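PDB 4MG4: phosphonomutase from Burkholderia cenocepacia J2315, which belongs to the phosphoenolpyruvate phosphomutase family and folds as a closed barrel of eight parallel strands wrapped by helices. Local coordinates for residues M69-M74 against V104-A109. Numbering follows the deposited sequence.
Sequences MPRALM and VAETIA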
loop_
_atom_site.group_PDB
_atom_site.type_symbol
_atom_site.label_atom_id
_atom_site.label_comp_id
_atom_site.label_asym_id
_atom_site.label_seq_id
_atom_site.Cartn_x
_atom_site.Cartn_y
_atom_site.Cartn_z
ATOM N N MET A 69 -5.522 -6.585 13.042
ATOM C CA MET A 69 -5.084 -7.392 11.881
ATOM C C MET A 69 -4.593 -8.739 12.398
ATOM O O MET A 69 -3.854 -8.772 13.352
ATOM C CB MET A 69 -3.943 -6.666 11.129
ATOM C CG MET A 69 -3.510 -7.319 9.836
ATOM S SD MET A 69 -2.427 -6.196 8.897
ATOM C CE MET A 69 -1.943 -7.287 7.591
ATOM N N PRO A 70 -5.038 -9.860 11.807
ATOM C CA PRO A 70 -4.530 -11.141 12.287
ATOM C C PRO A 70 -3.011 -11.253 12.137
ATOM O O PRO A 70 -2.442 -10.743 11.164
ATOM C CB PRO A 70 -5.212 -12.165 11.372
ATOM C CG PRO A 70 -6.440 -11.497 10.936
ATOM C CD PRO A 70 -6.093 -10.031 10.797
ATOM N N ARG A 71 -2.395 -11.911 13.106
ATOM C CA ARG A 71 -0.942 -12.070 13.101
ATOM C C ARG A 71 -0.447 -12.666 11.782
ATOM O O ARG A 71 0.555 -12.240 11.254
ATOM C CB ARG A 71 -0.507 -12.959 14.231
ATOM C CG ARG A 71 0.986 -13.006 14.399
ATOM C CD ARG A 71 1.456 -13.842 15.584
ATOM N NE ARG A 71 1.246 -15.258 15.351
ATOM C CZ ARG A 71 1.348 -16.193 16.269
ATOM N NH1 ARG A 71 1.136 -17.472 15.918
ATOM N NH2 ARG A 71 1.673 -15.914 17.514
ATOM N N ALA A 72 -1.141 -13.678 11.272
ATOM C CA ALA A 72 -0.683 -14.364 10.047
ATOM C C ALA A 72 -0.636 -13.438 8.832
ATOM O O ALA A 72 0.260 -13.497 8.015
ATOM C CB ALA A 72 -1.574 -15.576 9.786
ATOM N N LEU A 73 -1.616 -12.555 8.746
ATOM C CA LEU A 73 -1.656 -11.540 7.710
ATOM C C LEU A 73 -0.495 -10.556 7.900
ATOM O O LEU A 73 0.166 -10.250 6.893
ATOM C CB LEU A 73 -3.030 -10.847 7.650
ATOM C CG LEU A 73 -3.411 -10.048 6.404
ATOM C CD1 LEU A 73 -3.008 -10.706 5.092
ATOM C CD2 LEU A 73 -4.928 -9.870 6.464
ATOM N N MET A 74 -0.192 -10.104 9.132
ATOM C CA MET A 74 1.008 -9.268 9.385
ATOM C C MET A 74 2.264 -9.996 8.952
ATOM O O MET A 74 3.130 -9.379 8.329
ATOM C CB MET A 74 1.193 -8.795 10.842
ATOM C CG MET A 74 2.586 -8.057 11.077
ATOM S SD MET A 74 2.232 -6.355 10.440
ATOM C CE MET A 74 1.039 -5.699 11.583
ATOM N N VAL A 104 3.745 -14.725 23.270
ATOM C CA VAL A 104 4.624 -13.704 22.711
ATOM C C VAL A 104 5.895 -14.375 22.147
ATOM O O VAL A 104 6.436 -13.971 21.133
ATOM C CB VAL A 104 4.962 -12.675 23.790
ATOM C CG1 VAL A 104 5.997 -11.672 23.274
ATOM C CG2 VAL A 104 3.720 -11.948 24.270
ATOM N N ALA A 105 6.428 -15.386 22.814
ATOM C CA ALA A 105 7.613 -16.086 22.283
ATOM C C ALA A 105 7.333 -16.651 20.910
ATOM O O ALA A 105 8.174 -16.535 20.012
ATOM C CB ALA A 105 8.035 -17.196 23.216
ATOM N N GLU A 106 6.151 -17.263 20.736
ATOM C CA GLU A 106 5.743 -17.808 19.424
ATOM C C GLU A 106 5.711 -16.685 18.374
ATOM O O GLU A 106 6.176 -16.826 17.271
ATOM C CB GLU A 106 4.393 -18.504 19.489
ATOM C CG GLU A 106 3.890 -19.037 18.147
ATOM C CD GLU A 106 2.580 -19.856 18.259
ATOM O OE1 GLU A 106 2.485 -20.756 19.095
ATOM O OE2 GLU A 106 1.645 -19.602 17.474
ATOM N N THR A 107 5.154 -15.556 18.719
ATOM C CA THR A 107 5.106 -14.415 17.805
ATOM C C THR A 107 6.511 -13.996 17.350
ATOM O O THR A 107 6.780 -13.760 16.190
ATOM C CB THR A 107 4.348 -13.241 18.448
ATOM O OG1 THR A 107 2.981 -13.630 18.673
ATOM C CG2 THR A 107 4.369 -11.991 17.556
ATOM N N ILE A 108 7.432 -13.836 18.303
ATOM C CA ILE A 108 8.785 -13.470 17.964
ATOM C C ILE A 108 9.429 -14.537 17.087
ATOM O O ILE A 108 10.087 -14.253 16.094
ATOM C CB ILE A 108 9.643 -13.316 19.239
ATOM C CG1 ILE A 108 9.080 -12.176 20.041
ATOM C CG2 ILE A 108 11.153 -13.337 18.931
ATOM C CD1 ILE A 108 9.422 -10.923 19.500
ATOM N N ALA A 109 9.233 -15.792 17.445
ATOM C CA ALA A 109 9.785 -16.880 16.657
ATOM C C ALA A 109 9.240 -16.844 15.260
ATOM O O ALA A 109 9.980 -17.087 14.320
ATOM C CB ALA A 109 9.507 -18.263 17.297
#
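Arg71 reaches from the first turn of helix 71-84 to helix 101-113, where its two terminal nitrogens are gripped by different side chains. The packed side is at Thr107, which is buried: NH2 of Arg71 donates to OG1 of Thr107 at 2.9 Å, with OG1 tilted from the guanidinium plane, and CD of Arg71 lies 4.0 Å from CG2 of Thr107. The same hydroxyl is also hydrogen-bonded to the carbonyl oxygen of Gly96, so the threonine links the arginine to the loop ahead of its own helix. Toward solvent the contact thins to a single salt bridge, NH1 of Arg71 to OE2 of exposed Glu106, 2.7 Å and nearly straight at 164°. OE2 meets the guanidinium edge in plane and uses its anti lone pair; only OE2 takes part, and the carboxylate plane is turned 55° from that of the guanidinium. Arg71 runs extended through chi2, then bends at chi3 (71°), presenting NH1 and NH2 to neighbouring residues of one helical turn. Tyr97, in the loop between strand 89-92 and helix 101-113, packs against Arg71. The contact joins two successive outer helices of the TIM barrel; Val104 and Ile108 turn helix 101-113 onto barrel strand 118-122 and touch the next helix, 134-150.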